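Long-range contact in phosphosugar isomerase (Escherichia coli O6:H1, PDB 5UQI), which probably interconverts arabinose 5-phosphate and ribulose 5-phosphate as a sugar isomerase domain protein of the GutQ/KpsF subfamily: residues A[57-70]-A[161-173]. Numbering follows the deposited sequence.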
# COMPACT_ATOMS: atom_id res chain seq x y z
N ILE A 57 2.90 -6.77 -1.60
CA ILE A 57 1.55 -6.19 -1.28
C ILE A 57 1.19 -5.07 -2.28
O ILE A 57 0.02 -4.99 -2.69
CB ILE A 57 1.53 -5.68 0.18
CG1 ILE A 57 1.75 -6.87 1.13
CG2 ILE A 57 0.18 -5.00 0.45
CD1 ILE A 57 0.87 -8.08 0.95
N ALA A 58 2.16 -4.24 -2.67
CA ALA A 58 1.94 -3.18 -3.68
C ALA A 58 1.46 -3.78 -5.00
O ALA A 58 0.54 -3.25 -5.63
CB ALA A 58 3.24 -2.39 -3.89
N ARG A 59 2.03 -4.94 -5.40
CA ARG A 59 1.57 -5.66 -6.63
C ARG A 59 0.09 -6.08 -6.44
O ARG A 59 -0.70 -5.93 -7.39
CB ARG A 59 2.39 -6.94 -6.93
CG ARG A 59 3.71 -6.73 -7.54
CD ARG A 59 4.42 -8.09 -7.81
NE ARG A 59 5.57 -8.21 -6.88
CZ ARG A 59 6.88 -8.17 -7.17
NH1 ARG A 59 7.31 -7.99 -8.42
NH2 ARG A 59 7.78 -8.32 -6.18
N LYS A 60 -0.26 -6.64 -5.25
CA LYS A 60 -1.64 -7.04 -5.01
C LYS A 60 -2.56 -5.82 -5.09
O LYS A 60 -3.60 -5.90 -5.79
CB LYS A 60 -1.74 -7.67 -3.61
CG LYS A 60 -2.95 -8.61 -3.48
CD LYS A 60 -4.31 -7.87 -3.36
CE LYS A 60 -5.41 -8.82 -2.89
NZ LYS A 60 -6.66 -7.97 -2.69
N LEU A 61 -2.16 -4.71 -4.45
CA LEU A 61 -3.06 -3.57 -4.44
C LEU A 61 -3.22 -2.95 -5.83
O LEU A 61 -4.34 -2.52 -6.19
CB LEU A 61 -2.50 -2.50 -3.46
CG LEU A 61 -2.55 -3.00 -2.00
CD1 LEU A 61 -2.01 -1.84 -1.12
CD2 LEU A 61 -4.03 -3.30 -1.57
N ALA A 62 -2.14 -2.89 -6.63
CA ALA A 62 -2.33 -2.39 -8.04
C ALA A 62 -3.34 -3.25 -8.76
O ALA A 62 -4.17 -2.70 -9.48
CB ALA A 62 -0.95 -2.42 -8.76
N ALA A 63 -3.24 -4.58 -8.59
CA ALA A 63 -4.14 -5.45 -9.31
C ALA A 63 -5.58 -5.27 -8.80
O ALA A 63 -6.51 -5.23 -9.60
CB ALA A 63 -3.65 -6.91 -9.17
N THR A 64 -5.73 -5.11 -7.49
CA THR A 64 -7.09 -4.94 -6.88
C THR A 64 -7.69 -3.59 -7.31
O THR A 64 -8.87 -3.52 -7.67
CB THR A 64 -6.95 -5.09 -5.38
OG1 THR A 64 -6.86 -6.54 -5.18
CG2 THR A 64 -8.23 -4.68 -4.68
N PHE A 65 -6.87 -2.53 -7.32
CA PHE A 65 -7.39 -1.24 -7.81
C PHE A 65 -7.87 -1.42 -9.23
O PHE A 65 -9.00 -1.02 -9.58
CB PHE A 65 -6.25 -0.15 -7.80
CG PHE A 65 -6.16 0.63 -6.51
CD1 PHE A 65 -6.11 0.02 -5.22
CD2 PHE A 65 -6.02 1.99 -6.62
CE1 PHE A 65 -6.08 0.82 -4.06
CE2 PHE A 65 -5.94 2.78 -5.46
CZ PHE A 65 -5.97 2.19 -4.21
N ALA A 66 -7.05 -2.04 -10.10
CA ALA A 66 -7.42 -2.14 -11.51
C ALA A 66 -8.69 -2.97 -11.72
O ALA A 66 -9.57 -2.60 -12.56
CB ALA A 66 -6.28 -2.79 -12.28
N SER A 67 -8.78 -4.06 -10.99
CA SER A 67 -9.90 -5.03 -11.16
C SER A 67 -11.19 -4.44 -10.66
O SER A 67 -12.24 -4.97 -11.07
CB SER A 67 -9.60 -6.32 -10.43
OG SER A 67 -9.50 -6.14 -9.09
N THR A 68 -11.11 -3.40 -9.86
CA THR A 68 -12.33 -2.77 -9.29
C THR A 68 -12.54 -1.38 -9.86
O THR A 68 -13.36 -0.64 -9.28
CB THR A 68 -12.27 -2.73 -7.78
OG1 THR A 68 -11.16 -1.95 -7.34
CG2 THR A 68 -12.13 -4.15 -7.16
N GLY A 69 -11.87 -1.02 -10.94
CA GLY A 69 -12.19 0.19 -11.69
C GLY A 69 -11.28 1.39 -11.60
O GLY A 69 -11.59 2.43 -12.15
N THR A 70 -10.14 1.25 -10.91
CA THR A 70 -9.16 2.35 -10.85
C THR A 70 -7.86 1.88 -11.57
O THR A 70 -7.11 1.14 -10.95
CB THR A 70 -8.88 2.67 -9.37
OG1 THR A 70 -10.13 3.04 -8.73
CG2 THR A 70 -7.87 3.82 -9.27
N VAL A 161 -1.35 -3.29 5.71
CA VAL A 161 -1.33 -2.48 4.50
C VAL A 161 -2.25 -3.11 3.42
O VAL A 161 -2.96 -2.38 2.71
CB VAL A 161 0.10 -2.32 3.96
CG1 VAL A 161 0.04 -1.48 2.70
CG2 VAL A 161 0.87 -1.53 4.99
N LEU A 162 -2.27 -4.45 3.35
CA LEU A 162 -3.18 -5.07 2.37
C LEU A 162 -4.63 -4.78 2.70
O LEU A 162 -5.40 -4.42 1.82
CB LEU A 162 -2.96 -6.61 2.36
CG LEU A 162 -3.92 -7.42 1.47
CD1 LEU A 162 -3.79 -7.03 0.00
CD2 LEU A 162 -3.57 -8.89 1.65
N VAL A 163 -4.99 -4.90 3.98
CA VAL A 163 -6.39 -4.65 4.35
C VAL A 163 -6.79 -3.19 4.11
O VAL A 163 -7.84 -2.91 3.53
CB VAL A 163 -6.62 -5.06 5.82
CG1 VAL A 163 -8.02 -4.69 6.29
CG2 VAL A 163 -6.45 -6.57 5.95
N VAL A 164 -5.88 -2.28 4.51
CA VAL A 164 -6.13 -0.85 4.28
C VAL A 164 -6.30 -0.55 2.77
O VAL A 164 -7.26 0.09 2.33
CB VAL A 164 -4.97 -0.02 4.88
CG1 VAL A 164 -4.99 1.39 4.30
CG2 VAL A 164 -5.05 -0.02 6.41
N GLY A 165 -5.34 -1.04 1.97
CA GLY A 165 -5.37 -0.77 0.51
C GLY A 165 -6.61 -1.39 -0.16
O GLY A 165 -7.18 -0.79 -1.06
N ASP A 166 -6.98 -2.61 0.25
CA ASP A 166 -8.18 -3.25 -0.29
C ASP A 166 -9.42 -2.36 0.00
O ASP A 166 -10.26 -2.17 -0.91
CB ASP A 166 -8.47 -4.59 0.34
CG ASP A 166 -7.67 -5.76 -0.21
OD1 ASP A 166 -6.95 -5.61 -1.19
OD2 ASP A 166 -7.87 -6.89 0.42
N ALA A 167 -9.47 -1.84 1.24
CA ALA A 167 -10.64 -1.03 1.63
C ALA A 167 -10.68 0.27 0.82
O ALA A 167 -11.75 0.68 0.40
CB ALA A 167 -10.60 -0.72 3.12
N VAL A 168 -9.52 0.91 0.61
CA VAL A 168 -9.44 2.08 -0.25
C VAL A 168 -9.93 1.76 -1.66
O VAL A 168 -10.74 2.48 -2.25
CB VAL A 168 -8.04 2.69 -0.22
CG1 VAL A 168 -7.95 3.79 -1.26
CG2 VAL A 168 -7.73 3.16 1.22
N ALA A 169 -9.43 0.66 -2.24
CA ALA A 169 -9.84 0.26 -3.56
C ALA A 169 -11.37 0.07 -3.62
O ALA A 169 -11.98 0.53 -4.58
CB ALA A 169 -9.13 -1.10 -3.93
N LEU A 170 -11.91 -0.64 -2.63
CA LEU A 170 -13.36 -0.93 -2.66
C LEU A 170 -14.19 0.34 -2.44
O LEU A 170 -15.25 0.45 -3.08
CB LEU A 170 -13.73 -2.02 -1.66
CG LEU A 170 -13.16 -3.40 -2.06
CD1 LEU A 170 -13.34 -4.42 -0.93
CD2 LEU A 170 -13.66 -3.93 -3.39
N ALA A 171 -13.69 1.29 -1.63
CA ALA A 171 -14.44 2.55 -1.44
C ALA A 171 -14.41 3.35 -2.74
O ALA A 171 -15.42 3.83 -3.18
CB ALA A 171 -13.81 3.34 -0.32
N LEU A 172 -13.24 3.43 -3.43
CA LEU A 172 -13.19 4.15 -4.71
C LEU A 172 -14.16 3.48 -5.72
O LEU A 172 -14.84 4.17 -6.47
CB LEU A 172 -11.76 4.17 -5.32
CG LEU A 172 -10.75 5.00 -4.55
CD1 LEU A 172 -9.36 4.59 -5.06
CD2 LEU A 172 -11.03 6.47 -4.83
N SER A 173 -14.20 2.14 -5.71
CA SER A 173 -14.99 1.37 -6.66
C SER A 173 -16.48 1.68 -6.43
O SER A 173 -17.20 1.99 -7.41
CB SER A 173 -14.70 -0.13 -6.44
OG SER A 173 -15.32 -0.90 -7.48
O HOH W 1 -10.81 0.83 -7.14
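Leu61 and Phe65 are the two knobs that helix 52-67 pushes into helix 156-175, which runs nearly parallel to it; the axes of 57-67 and 161-173 lie 15° from parallel. Leu61 enters among Val161, Leu162, Gly165 and Asp166, its CD2 lying 3.5 Å from Gly165 C, where the lack of a side chain makes room. Phe65 fills the next hole: its CD1 is 3.5 Å from Ala169 CB, Gly165 O faces the ring's rim at CE1, and Val168 CG1 and Leu172 CD1 approach its CZ and CE2 at a slant. Phe48 of strand 46-50 also meets this ring edge-to-face.

Polar bonds hold the flank and the C-terminal end of helix 52-67. Lys60, bent at chi2 (-75°), lays its CD over Leu162 CD1 and brings NZ 2.8 Å from Asp166 OD1, a salt bridge meeting that oxygen on its syn side, 24° out of the carboxylate plane; NZ also donates to Thr64 OG1. Ser173 OG donates to Thr68 O at 2.7 Å, in the carbonyl plane on a lone pair. One water joins Thr68 OG1, Thr70 OG1 and Ala169 O.

Gly69, with positive phi, completes the Schellman motif closing helix 52-67. The knobs-into-holes packing, with both knobs from helix 52-67, joins two helices of the alpha/beta SIS fold, a Rossmann-like parallel sheet flanked by helices.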